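PDB 5ZKX: envelope glycoprotein from Bourbon virus, which probably drives low-pH-triggered fusion of the viral and host membranes, as a class III fusion protein related to baculovirus gp64, here in its postfusion trimer. Local coordinates for residues T425-A428 against N429-A433. Sequence-based numbering, arbitrary orientation.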
loop_
_atom_site.group_PDB
_atom_site.type_symbol
_atom_site.label_atom_id
_atom_site.label_comp_id
_atom_site.label_asym_id
_atom_site.label_seq_id
_atom_site.Cartn_x
_atom_site.Cartn_y
_atom_site.Cartn_z
ATOM N N THR A 425 -15.472 -12.183 1.048
ATOM C CA THR A 425 -14.614 -13.248 1.550
ATOM C C THR A 425 -15.437 -14.477 1.911
ATOM O O THR A 425 -15.002 -15.613 1.690
ATOM C CB THR A 425 -13.816 -12.748 2.751
ATOM O OG1 THR A 425 -13.071 -11.585 2.365
ATOM C CG2 THR A 425 -12.858 -13.818 3.243
ATOM N N PHE A 426 -16.635 -14.266 2.461
ATOM C CA PHE A 426 -17.562 -15.368 2.689
ATOM C C PHE A 426 -17.912 -16.063 1.380
ATOM O O PHE A 426 -17.930 -17.296 1.302
ATOM C CB PHE A 426 -18.823 -14.841 3.378
ATOM C CG PHE A 426 -19.892 -15.880 3.579
ATOM C CD1 PHE A 426 -19.846 -16.736 4.666
ATOM C CD2 PHE A 426 -20.950 -15.988 2.691
ATOM C CE1 PHE A 426 -20.828 -17.689 4.856
ATOM C CE2 PHE A 426 -21.933 -16.938 2.877
ATOM C CZ PHE A 426 -21.872 -17.788 3.964
ATOM N N VAL A 427 -18.198 -15.280 0.338
ATOM C CA VAL A 427 -18.545 -15.853 -0.960
ATOM C C VAL A 427 -17.367 -16.634 -1.528
ATOM O O VAL A 427 -17.518 -17.768 -1.996
ATOM C CB VAL A 427 -19.009 -14.745 -1.922
ATOM C CG1 VAL A 427 -18.954 -15.225 -3.367
ATOM C CG2 VAL A 427 -20.414 -14.289 -1.566
ATOM N N ALA A 428 -16.172 -16.044 -1.488
ATOM C CA ALA A 428 -15.011 -16.692 -2.090
ATOM C C ALA A 428 -14.660 -17.987 -1.370
ATOM O O ALA A 428 -14.245 -18.963 -2.006
ATOM C CB ALA A 428 -13.818 -15.736 -2.095
ATOM N N ASN A 429 -14.819 -18.015 -0.045
ATOM C CA ASN A 429 -14.519 -19.227 0.710
ATOM C C ASN A 429 -15.538 -20.322 0.425
ATOM O O ASN A 429 -15.175 -21.495 0.293
ATOM C CB ASN A 429 -14.475 -18.914 2.204
ATOM C CG ASN A 429 -13.311 -18.016 2.580
ATOM O OD1 ASN A 429 -12.282 -17.989 1.900
ATOM N ND2 ASN A 429 -13.467 -17.276 3.668
ATOM N N SER A 430 -16.817 -19.958 0.339
ATOM C CA SER A 430 -17.857 -20.934 0.033
ATOM C C SER A 430 -17.615 -21.590 -1.320
ATOM O O SER A 430 -17.726 -22.814 -1.460
ATOM C CB SER A 430 -19.224 -20.253 0.067
ATOM O OG SER A 430 -20.100 -20.841 -0.871
ATOM N N LYS A 431 -17.278 -20.788 -2.333
ATOM C CA LYS A 431 -16.997 -21.339 -3.654
ATOM C C LYS A 431 -15.772 -22.240 -3.624
ATOM O O LYS A 431 -15.737 -23.276 -4.297
ATOM C CB LYS A 431 -16.805 -20.208 -4.662
ATOM C CG LYS A 431 -18.032 -19.339 -4.854
ATOM C CD LYS A 431 -17.832 -18.342 -5.985
ATOM C CE LYS A 431 -19.094 -17.520 -6.217
ATOM N NZ LYS A 431 -18.870 -16.382 -7.152
ATOM N N GLN A 432 -14.753 -21.856 -2.855
ATOM C CA GLN A 432 -13.566 -22.693 -2.733
ATOM C C GLN A 432 -13.894 -24.005 -2.036
ATOM O O GLN A 432 -13.327 -25.052 -2.369
ATOM C CB GLN A 432 -12.471 -21.934 -1.982
ATOM C CG GLN A 432 -11.148 -22.676 -1.886
ATOM C CD GLN A 432 -10.579 -23.038 -3.242
ATOM O OE1 GLN A 432 -10.237 -24.191 -3.492
ATOM N NE2 GLN A 432 -10.471 -22.052 -4.124
ATOM N N ALA A 433 -14.814 -23.969 -1.069
ATOM C CA ALA A 433 -15.225 -25.193 -0.393
ATOM C C ALA A 433 -15.962 -26.125 -1.347
ATOM O O ALA A 433 -15.795 -27.348 -1.279
ATOM C CB ALA A 433 -16.098 -24.857 0.814
#
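The amphipathic helix 422-437, which lies on the antiparallel sheet of its own chain that contains strands 44-58, 134-148 and 188-192, pairs side chains four residues apart, T425 with N429 and V427 with K431. Four alpha-helical i to i+4 backbone hydrogen bonds link the segments: the amide N of N429, S430, K431 and Q432 donates to O of T425, F426, V427 and A428. The straightest runs from K431 N to V427 O at 3.0 Å, with 168° at the hydrogen. On the flank, T425 and N429 lie side by side: T425 CG2, anti to the backbone N (chi1 -57° for OG1), meets N429 ND2 at 3.5 Å. That amide nitrogen is also 3.0 Å from T425 O, but the angle is too poor for a bond. T425 OG1 is hydrogen-bonded to the carbonyl oxygens of E421 and S419. K431 runs extended alongside V427, its CE 3.7 Å from V427 CG1 and its NZ 4.0 Å from that methyl. V427, F426 and S430 meet I46, Y48, F188, Y190 and T146, and Q432 packs on L435 of a second subunit. Between the segments, side chains thus meet by van der Waals contact; backbone bonds hold the helix, and S430 O accepts from R142 NH2 of strand 134-148.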